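Local coordinates for protein JSC1_58120g3 ([Leptolyngbya] sp. JSC-1, PDB 6XHH) that binds a verdin-type linear tetrapyrrole in its GAF domain and probably acts as a far-red light sensor of the cyanobacteriochrome family, at residues D70-L73 with N74-G78; I98-G102 with K103-Q107; W155-A158 with E159-L163. One frame throughout, in Å; residues are numbered along the deposited sequence.

Contact 1. Residues D70-L73 with N74-G78; sequences DPYL and NEHQG. With M1V (mesobiliverdin IX(alpha)), chain C.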
loop_
_atom_site.group_PDB
_atom_site.type_symbol
_atom_site.label_atom_id
_atom_site.label_comp_id
_atom_site.label_asym_id
_atom_site.label_seq_id
_atom_site.Cartn_x
_atom_site.Cartn_y
_atom_site.Cartn_z
ATOM N N ASP A 70 -3.570 10.881 -9.299
ATOM C CA ASP A 70 -4.933 10.753 -8.813
ATOM C C ASP A 70 -5.494 12.127 -8.482
ATOM O O ASP A 70 -4.991 12.786 -7.567
ATOM C CB ASP A 70 -5.004 9.858 -7.588
ATOM C CG ASP A 70 -6.438 9.567 -7.183
ATOM O OD1 ASP A 70 -7.122 10.512 -6.736
ATOM O OD2 ASP A 70 -6.865 8.405 -7.301
ATOM N N PRO A 71 -6.542 12.583 -9.178
ATOM C CA PRO A 71 -7.051 13.942 -8.946
ATOM C C PRO A 71 -7.627 14.138 -7.565
ATOM O O PRO A 71 -7.560 15.251 -7.030
ATOM C CB PRO A 71 -8.140 14.100 -10.022
ATOM C CG PRO A 71 -7.901 13.034 -11.006
ATOM C CD PRO A 71 -7.280 11.897 -10.251
ATOM N N TYR A 72 -8.215 13.092 -6.986
ATOM C CA TYR A 72 -8.757 13.191 -5.638
ATOM C C TYR A 72 -7.645 13.368 -4.615
ATOM O O TYR A 72 -7.742 14.212 -3.720
ATOM C CB TYR A 72 -9.584 11.945 -5.322
ATOM C CG TYR A 72 -10.237 11.979 -3.967
ATOM C CD1 TYR A 72 -9.605 11.447 -2.853
ATOM C CD2 TYR A 72 -11.494 12.537 -3.802
ATOM C CE1 TYR A 72 -10.208 11.488 -1.602
ATOM C CE2 TYR A 72 -12.105 12.580 -2.552
ATOM C CZ TYR A 72 -11.452 12.044 -1.455
ATOM O OH TYR A 72 -12.020 12.074 -0.201
ATOM N N LEU A 73 -6.601 12.546 -4.705
ATOM C CA LEU A 73 -5.470 12.692 -3.793
ATOM C C LEU A 73 -4.809 14.063 -3.935
ATOM O O LEU A 73 -4.308 14.619 -2.947
ATOM C CB LEU A 73 -4.453 11.567 -4.030
ATOM C CG LEU A 73 -4.898 10.138 -3.670
ATOM C CD1 LEU A 73 -3.761 9.162 -3.762
ATOM C CD2 LEU A 73 -5.514 10.070 -2.278
ATOM N N ASN A 74 -4.805 14.625 -5.145
ATOM C CA ASN A 74 -4.243 15.960 -5.336
ATOM C C ASN A 74 -5.119 17.014 -4.671
ATOM O O ASN A 74 -4.627 17.852 -3.905
ATOM C CB ASN A 74 -4.092 16.236 -6.835
ATOM C CG ASN A 74 -3.733 17.688 -7.149
ATOM O OD1 ASN A 74 -4.482 18.389 -7.833
ATOM N ND2 ASN A 74 -2.577 18.125 -6.688
ATOM N N GLU A 75 -6.430 16.963 -4.923
ATOM C CA GLU A 75 -7.313 18.001 -4.407
ATOM C C GLU A 75 -7.412 17.947 -2.893
ATOM O O GLU A 75 -7.603 18.987 -2.253
ATOM C CB GLU A 75 -8.701 17.893 -5.036
ATOM C CG GLU A 75 -9.569 19.132 -4.788
ATOM C CD GLU A 75 -9.190 20.321 -5.667
ATOM O OE1 GLU A 75 -8.172 20.246 -6.388
ATOM O OE2 GLU A 75 -9.914 21.339 -5.638
ATOM N N HIS A 76 -7.266 16.763 -2.302
ATOM C CA HIS A 76 -7.348 16.612 -0.856
ATOM C C HIS A 76 -5.974 16.423 -0.209
ATOM O O HIS A 76 -5.896 15.977 0.938
ATOM C CB HIS A 76 -8.292 15.463 -0.492
ATOM C CG HIS A 76 -9.680 15.645 -1.028
ATOM N ND1 HIS A 76 -10.657 16.324 -0.332
ATOM C CD2 HIS A 76 -10.242 15.278 -2.203
ATOM C CE1 HIS A 76 -11.768 16.346 -1.046
ATOM N NE2 HIS A 76 -11.542 15.723 -2.187
ATOM N N GLN A 77 -4.900 16.749 -0.941
ATOM C CA GLN A 77 -3.528 16.762 -0.423
ATOM C C GLN A 77 -3.199 15.477 0.338
ATOM O O GLN A 77 -2.667 15.494 1.452
ATOM C CB GLN A 77 -3.292 18.001 0.445
ATOM C CG GLN A 77 -3.438 19.319 -0.322
ATOM C CD GLN A 77 -2.259 19.613 -1.239
ATOM O OE1 GLN A 77 -1.288 20.254 -0.835
ATOM N NE2 GLN A 77 -2.343 19.152 -2.481
ATOM N N GLY A 78 -3.514 14.346 -0.288
ATOM C CA GLY A 78 -3.222 13.041 0.282
ATOM C C GLY A 78 -4.417 12.312 0.851
ATOM O O GLY A 78 -4.291 11.125 1.195
HETATM O OA M1V C . -7.046 8.283 -11.052
HETATM C C1A M1V C . -8.142 8.744 -10.769
HETATM N NA M1V C . -8.673 8.716 -9.540
HETATM C C2A M1V C . -9.021 9.385 -11.665
HETATM C CMA M1V C . -8.776 9.609 -13.139
HETATM C C3A M1V C . -10.154 9.769 -10.953
HETATM C CAA M1V C . -11.353 10.466 -11.474
HETATM C CBA M1V C . -11.567 11.828 -10.811
HETATM C C4A M1V C . -9.931 9.326 -9.559
HETATM C CHA M1V C . -10.811 9.531 -8.531
HETATM C C1B M1V C . -10.726 9.166 -7.114
HETATM C C2B M1V C . -11.798 9.422 -6.219
HETATM C CMB M1V C . -13.121 10.053 -6.582
HETATM C C3B M1V C . -11.418 8.978 -4.988
HETATM C CAB M1V C . -12.244 9.032 -3.716
HETATM C CBB M1V C . -12.744 7.624 -3.351
HETATM C CGB M1V C . -13.773 7.149 -4.354
HETATM O O2B M1V C . -14.895 7.708 -4.411
HETATM O O1B M1V C . -13.533 6.201 -5.136
HETATM N NB M1V C . -9.725 8.592 -6.427
HETATM C C4B M1V C . -10.096 8.460 -5.135
HETATM C CHB M1V C . -9.391 7.927 -4.045
HETATM C C1C M1V C . -8.198 7.193 -3.967
HETATM C C2C M1V C . -7.827 6.484 -2.817
HETATM C CAC M1V C . -8.601 6.485 -1.516
HETATM C CBC M1V C . -8.150 7.804 -0.829
HETATM C CGC M1V C . -9.064 8.317 0.274
HETATM O O2C M1V C . -10.086 7.676 0.608
HETATM O O1C M1V C . -8.815 9.399 0.862
HETATM C C3C M1V C . -6.602 5.879 -3.086
HETATM C CMC M1V C . -5.838 5.018 -2.118
HETATM N NC M1V C . -7.233 7.002 -4.931
HETATM C C4C M1V C . -6.249 6.198 -4.414
HETATM C CHC M1V C . -5.115 5.877 -5.215
HETATM C C1D M1V C . -4.103 4.972 -5.011
HETATM C C2D M1V C . -2.727 5.187 -5.303
HETATM C CMD M1V C . -2.132 6.468 -5.835
HETATM N ND M1V C . -4.246 3.668 -4.557
HETATM C C4D M1V C . -3.025 3.093 -4.528
HETATM O OD M1V C . -2.837 1.931 -4.167
HETATM C C3D M1V C . -2.060 4.043 -4.992
HETATM C CAD M1V C . -0.571 3.832 -5.102
HETATM C CBD M1V C . -0.275 2.974 -6.312
#

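Contact 2. Residues I98-G102 with K103-Q107; sequences IWEEG and KFNLQ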
loop_
_atom_site.group_PDB
_atom_site.type_symbol
_atom_site.label_atom_id
_atom_site.label_comp_id
_atom_site.label_asym_id
_atom_site.label_seq_id
_atom_site.Cartn_x
_atom_site.Cartn_y
_atom_site.Cartn_z
ATOM N N ILE A 98 -15.168 -0.288 5.750
ATOM C CA ILE A 98 -15.092 0.929 6.554
ATOM C C ILE A 98 -14.161 0.710 7.740
ATOM O O ILE A 98 -14.283 -0.278 8.479
ATOM C CB ILE A 98 -16.488 1.385 7.004
ATOM C CG1 ILE A 98 -17.390 1.593 5.776
ATOM C CG2 ILE A 98 -16.364 2.683 7.770
ATOM C CD1 ILE A 98 -16.857 2.599 4.779
ATOM N N TRP A 99 -13.216 1.634 7.912
ATOM C CA TRP A 99 -12.201 1.595 8.961
ATOM C C TRP A 99 -12.435 2.770 9.899
ATOM O O TRP A 99 -12.319 3.931 9.484
ATOM C CB TRP A 99 -10.812 1.673 8.333
ATOM C CG TRP A 99 -9.644 1.684 9.275
ATOM C CD1 TRP A 99 -9.104 2.761 9.917
ATOM C CD2 TRP A 99 -8.853 0.558 9.628
ATOM N NE1 TRP A 99 -8.022 2.362 10.670
ATOM C CE2 TRP A 99 -7.849 1.012 10.511
ATOM C CE3 TRP A 99 -8.912 -0.799 9.309
ATOM C CZ2 TRP A 99 -6.892 0.155 11.050
ATOM C CZ3 TRP A 99 -7.961 -1.646 9.845
ATOM C CH2 TRP A 99 -6.972 -1.168 10.713
ATOM N N GLU A 100 -12.760 2.466 11.158
ATOM C CA GLU A 100 -13.059 3.478 12.164
ATOM C C GLU A 100 -12.516 3.017 13.509
ATOM O O GLU A 100 -12.635 1.838 13.859
ATOM C CB GLU A 100 -14.579 3.739 12.266
ATOM C CG GLU A 100 -15.162 4.371 11.011
ATOM C CD GLU A 100 -16.683 4.397 10.988
ATOM O OE1 GLU A 100 -17.320 3.663 11.779
ATOM O OE2 GLU A 100 -17.227 5.149 10.150
ATOM N N GLU A 101 -11.938 3.958 14.262
ATOM C CA GLU A 101 -11.287 3.663 15.545
ATOM C C GLU A 101 -10.265 2.540 15.389
ATOM O O GLU A 101 -10.191 1.617 16.202
ATOM C CB GLU A 101 -12.312 3.326 16.636
ATOM C CG GLU A 101 -13.155 4.522 17.060
ATOM C CD GLU A 101 -14.197 4.199 18.114
ATOM O OE1 GLU A 101 -14.435 3.007 18.404
ATOM O OE2 GLU A 101 -14.803 5.158 18.644
ATOM N N GLY A 102 -9.504 2.597 14.294
ATOM C CA GLY A 102 -8.418 1.664 14.059
ATOM C C GLY A 102 -8.822 0.227 13.819
ATOM O O GLY A 102 -8.020 -0.673 14.072
ATOM N N LYS A 103 -10.040 -0.027 13.345
ATOM C CA LYS A 103 -10.475 -1.390 13.065
ATOM C C LYS A 103 -11.621 -1.326 12.067
ATOM O O LYS A 103 -12.113 -0.246 11.741
ATOM C CB LYS A 103 -10.902 -2.122 14.343
ATOM C CG LYS A 103 -12.190 -1.580 14.952
ATOM C CD LYS A 103 -12.364 -1.991 16.415
ATOM C CE LYS A 103 -13.584 -1.300 17.008
ATOM N NZ LYS A 103 -13.704 -1.472 18.486
ATOM N N PHE A 104 -12.045 -2.492 11.586
ATOM C CA PHE A 104 -13.205 -2.536 10.702
ATOM C C PHE A 104 -14.466 -2.184 11.482
ATOM O O PHE A 104 -14.636 -2.597 12.636
ATOM C CB PHE A 104 -13.392 -3.930 10.083
ATOM C CG PHE A 104 -12.305 -4.355 9.121
ATOM C CD1 PHE A 104 -11.324 -3.480 8.695
ATOM C CD2 PHE A 104 -12.280 -5.661 8.650
ATOM C CE1 PHE A 104 -10.328 -3.910 7.806
ATOM C CE2 PHE A 104 -11.307 -6.088 7.760
ATOM C CZ PHE A 104 -10.322 -5.213 7.355
ATOM N N ASN A 105 -15.360 -1.434 10.845
ATOM C CA ASN A 105 -16.731 -1.289 11.338
ATOM C C ASN A 105 -17.558 -2.362 10.644
ATOM O O ASN A 105 -17.944 -2.217 9.480
ATOM C CB ASN A 105 -17.269 0.111 11.075
ATOM C CG ASN A 105 -18.686 0.308 11.615
ATOM O OD1 ASN A 105 -19.461 -0.647 11.727
ATOM N ND2 ASN A 105 -19.030 1.553 11.940
ATOM N N LEU A 106 -17.807 -3.465 11.352
ATOM C CA LEU A 106 -18.499 -4.591 10.737
ATOM C C LEU A 106 -19.983 -4.321 10.525
ATOM O O LEU A 106 -20.629 -5.059 9.772
ATOM C CB LEU A 106 -18.306 -5.846 11.587
ATOM C CG LEU A 106 -16.870 -6.370 11.642
ATOM C CD1 LEU A 106 -16.634 -7.193 12.902
ATOM C CD2 LEU A 106 -16.540 -7.176 10.391
ATOM N N GLN A 107 -20.527 -3.275 11.151
ATOM C CA GLN A 107 -21.932 -2.912 10.996
ATOM C C GLN A 107 -22.207 -2.163 9.702
ATOM O O GLN A 107 -23.369 -2.063 9.293
ATOM C CB GLN A 107 -22.392 -2.040 12.173
ATOM C CG GLN A 107 -22.834 -2.793 13.421
ATOM C CD GLN A 107 -21.716 -3.603 14.051
ATOM O OE1 GLN A 107 -21.708 -4.832 13.977
ATOM N NE2 GLN A 107 -20.760 -2.915 14.675
#

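Contact 3. Residues W155-A158 with E159-L163; sequences WDEA and EVQLL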
loop_
_atom_site.group_PDB
_atom_site.type_symbol
_atom_site.label_atom_id
_atom_site.label_comp_id
_atom_site.label_asym_id
_atom_site.label_seq_id
_atom_site.Cartn_x
_atom_site.Cartn_y
_atom_site.Cartn_z
ATOM N N TRP A 155 -9.339 -8.928 2.723
ATOM C CA TRP A 155 -8.337 -8.391 3.637
ATOM C C TRP A 155 -8.890 -8.391 5.054
ATOM O O TRP A 155 -9.970 -7.848 5.293
ATOM C CB TRP A 155 -7.926 -6.964 3.243
ATOM C CG TRP A 155 -7.530 -6.812 1.798
ATOM C CD1 TRP A 155 -8.311 -6.306 0.783
ATOM C CD2 TRP A 155 -6.288 -7.200 1.188
ATOM N NE1 TRP A 155 -7.622 -6.345 -0.414
ATOM C CE2 TRP A 155 -6.380 -6.891 -0.194
ATOM C CE3 TRP A 155 -5.111 -7.779 1.670
ATOM C CZ2 TRP A 155 -5.330 -7.135 -1.096
ATOM C CZ3 TRP A 155 -4.063 -8.018 0.769
ATOM C CH2 TRP A 155 -4.187 -7.690 -0.602
ATOM N N ASP A 156 -8.169 -8.994 6.000
ATOM C CA ASP A 156 -8.623 -8.885 7.383
ATOM C C ASP A 156 -7.829 -7.806 8.115
ATOM O O ASP A 156 -6.799 -7.320 7.640
ATOM C CB ASP A 156 -8.569 -10.236 8.122
ATOM C CG ASP A 156 -7.175 -10.813 8.255
ATOM O OD1 ASP A 156 -6.207 -10.071 8.531
ATOM O OD2 ASP A 156 -7.054 -12.054 8.154
ATOM N N GLU A 157 -8.329 -7.405 9.286
ATOM C CA GLU A 157 -7.740 -6.218 9.889
ATOM C C GLU A 157 -6.339 -6.490 10.423
ATOM O O GLU A 157 -5.519 -5.570 10.487
ATOM C CB GLU A 157 -8.660 -5.641 10.968
ATOM C CG GLU A 157 -8.998 -6.521 12.124
ATOM C CD GLU A 157 -9.948 -5.809 13.091
ATOM O OE1 GLU A 157 -11.082 -5.460 12.676
ATOM O OE2 GLU A 157 -9.546 -5.574 14.251
ATOM N N ALA A 158 -6.030 -7.738 10.792
ATOM C CA ALA A 158 -4.661 -8.068 11.184
ATOM C C ALA A 158 -3.679 -7.877 10.027
ATOM O O ALA A 158 -2.546 -7.436 10.233
ATOM C CB ALA A 158 -4.591 -9.501 11.716
ATOM N N GLU A 159 -4.087 -8.215 8.800
ATOM C CA GLU A 159 -3.245 -7.925 7.646
ATOM C C GLU A 159 -3.065 -6.428 7.440
ATOM O O GLU A 159 -1.972 -5.966 7.097
ATOM C CB GLU A 159 -3.851 -8.547 6.392
ATOM C CG GLU A 159 -3.825 -10.038 6.439
ATOM C CD GLU A 159 -4.607 -10.645 5.302
ATOM O OE1 GLU A 159 -5.541 -9.997 4.805
ATOM O OE2 GLU A 159 -4.308 -11.783 4.936
ATOM N N VAL A 160 -4.130 -5.653 7.615
ATOM C CA VAL A 160 -3.995 -4.208 7.441
ATOM C C VAL A 160 -3.079 -3.633 8.514
ATOM O O VAL A 160 -2.233 -2.768 8.243
ATOM C CB VAL A 160 -5.389 -3.546 7.452
ATOM C CG1 VAL A 160 -5.257 -2.055 7.252
ATOM C CG2 VAL A 160 -6.277 -4.150 6.367
ATOM N N GLN A 161 -3.211 -4.120 9.746
ATOM C CA GLN A 161 -2.315 -3.671 10.803
ATOM C C GLN A 161 -0.869 -4.034 10.493
ATOM O O GLN A 161 0.033 -3.201 10.658
ATOM C CB GLN A 161 -2.765 -4.255 12.146
ATOM C CG GLN A 161 -3.884 -3.445 12.777
ATOM C CD GLN A 161 -4.985 -4.281 13.415
ATOM O OE1 GLN A 161 -4.787 -5.444 13.762
ATOM N NE2 GLN A 161 -6.160 -3.678 13.567
ATOM N N LEU A 162 -0.627 -5.258 10.012
ATOM C CA LEU A 162 0.723 -5.636 9.610
ATOM C C LEU A 162 1.250 -4.683 8.548
ATOM O O LEU A 162 2.388 -4.203 8.629
ATOM C CB LEU A 162 0.738 -7.084 9.106
ATOM C CG LEU A 162 2.045 -7.782 8.681
ATOM C CD1 LEU A 162 2.499 -7.390 7.281
ATOM C CD2 LEU A 162 3.154 -7.542 9.663
ATOM N N LEU A 163 0.437 -4.414 7.523
ATOM C CA LEU A 163 0.885 -3.540 6.444
ATOM C C LEU A 163 1.279 -2.174 6.971
ATOM O O LEU A 163 2.268 -1.589 6.520
ATOM C CB LEU A 163 -0.221 -3.388 5.399
ATOM C CG LEU A 163 -0.320 -4.368 4.230
ATOM C CD1 LEU A 163 -1.493 -3.999 3.328
ATOM C CD2 LEU A 163 0.971 -4.420 3.405
#

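Contact 1. Residues D70-L73 with N74-G78
Asn74 N donates to Asp70 O at 3.0 Å, closing the first turn of a very short helix and illustrating how a helix cap can double as a ligand site. Asp70 is the N-cap: its OD1 accepts from Leu73 N at 2.9 Å and more weakly from Tyr72 N, while OD2 of the same carboxylate takes M1V NA at 2.9 Å and M1V NB at 3.0 Å. OD1 thus makes the capping bonds and OD2 the two bonds to the bilin, whose NC also lies close to OD2. The CB of Asn74 rests on the carbonyl oxygens of Asp70 and Pro71, and its ND2 is bonded to Asp46 O. Glu75 N continues the ladder to Pro71 O, and Glu75 CB lies against that oxygen. His76 N reaches Tyr72 O, and its imidazole swings back over the phenol, with CD2 above the ring centre and His76 NE2 3.2 Å from Tyr72 CE2. The two ring planes are inclined at 35°. A chi1 of -178° turns the other face of the Tyr72 phenol to the pigment, where M1V C3B approaches Tyr72 CG to 3.4 Å. The phenol is therefore sandwiched between imidazole and chromophore. Gln77, with positive phi, is the C-prime residue of a Schellman motif, its N bonded to Asn74 O. Gly78 N completes the motif on Leu73 O at 2.8 Å; at the backbone angles of Gly78 a CB would collide with the preceding carbonyl, so glycine fits. Helix 71-75 follows edge strand 67-68 of the six-stranded antiparallel sheet and forms one wall of the bilin pocket, whose pigment is also bonded by Trp68 on that strand, Ser145 on strand 139-148 and His117 on helix 115-123.

Contact 2. Residues I98-G102 with K103-Q107
Trp99 and Phe104 form the non-hydrogen-bonded pair of a tight antiparallel hairpin, both side chains leaving the same face, and the indole shows how one large ring can be packed against its own turn. With chi1 at 178° the indole is sent beneath the turn. From CB, which lies near Lys103 O, the path leads through CG, also close to that oxygen, to CD2 and CE2 at the ring junction. Here the backbone lies over one indole face, with Lys103 N 3.7 Å from Trp99 CE2 and Gly102 C above the rim. NE1 of the pyrrole ring and CZ2 of the benzo ring lie beneath the same Lys103 N. On the other branch Trp99 CE3 meets Phe104 CD1 at 3.7 Å and CZ3 borders Phe104 CE1, the two six-membered rings meeting rim to rim with planes at 72°. With an alanine at Trp99, the Gly102-Lys103 backbone would probably lose the indole face under it, and Phe104 the rim it meets. The strands are tied by Asn105 N to Ile98 O and by Glu100 N to Lys103 O, each 2.8 Å, around a type I' turn from Glu100 to Lys103. On the face bearing Glu100, the Asn105 amide reaches across, ND2 giving Glu100 OE1 a nearly straight bond of 2.7 Å (174° at the hydrogen) on the syn side, tilted out of the carboxylate plane. Asn105 OD1 accepts from Gln107 N in an Asx turn, so both ends of the amide are used. Glu100 OE2 makes a salt bridge to Lys108. The hairpin of strands 95-100 and 103-104 lies beside helix 157-178, with Trp99 set against Val160, Gln161 and Met164 of that helix and against Pro86.

Contact 3. Residues W155-A158 with E159-L163
Asp156 and Glu159 exchange bonds at the start of helix 157-178, a textbook capping box: Asp156 OD1 accepts from Glu159 N at 2.8 Å, and Asp156 N donates to Glu159 OE1 at 3.1 Å. This is the close-packed side. Asp156 holds CG between its backbone N and carbonyl carbon (chi1 63°), folding the carboxylate back over the first turn, where OD1 is met nearly along its C-O bond and also lies 3.2 Å from Glu159 CG. Glu159 OE1 receives the Asp156 N-H from above its carboxylate plane and sits 3.4 Å from Trp155 CA. The buried Trp155 crosses the Glu159 chain at about a right angle, and its indole NE1 is hydrogen-bonded to Val89 O. Val160 tucks CG2 against Asp156 O, the same oxygen that accepts from Val160 N.

The flank formed by Glu157 and Gln161 is looser. Their side chains run alongside one another, pointing the same way, yet Glu157 OE2 and Gln161 NE2 remain 3.9 Å apart with the carboxylate and amide planes at 83°. The bond between them is a backbone one, Gln161 N to Glu157 O at 2.8 Å, with the amide carbon of Gln161 close to that same carbonyl oxygen, while Glu157 OE1 has a weak bond from Phe104 N.

Chemically, two carboxylates come close, Asp156 OD1 lying 3.8 Å from Glu159 OE1. The N-H groups at the helix start and the salt bridge from Arg153 to Glu159 OE1 would offset their mutual repulsion and are likely to favour the charged form of both.

Overall arrangement
Along the chain the contacts come in the order 1, 2, 3, all within the one GAF domain. Contacts 2 and 3 are neighbours, their centres 12 Å apart: the 98-107 hairpin meets the start of helix 157-178, with Phe104 CE2 3.3 Å from Trp155 O and Gly102 O near Gln161 NE2. Contact 1 stands apart, its centre about 23 Å from that of contact 2 and about 24 Å from that of contact 3. It belongs to the bilin pocket, on the short helix that follows strand 67-68, an outermost strand of the six-stranded sheet. The comparison shows local capping and turn geometry serving chromophore binding in one place and plain packing in another.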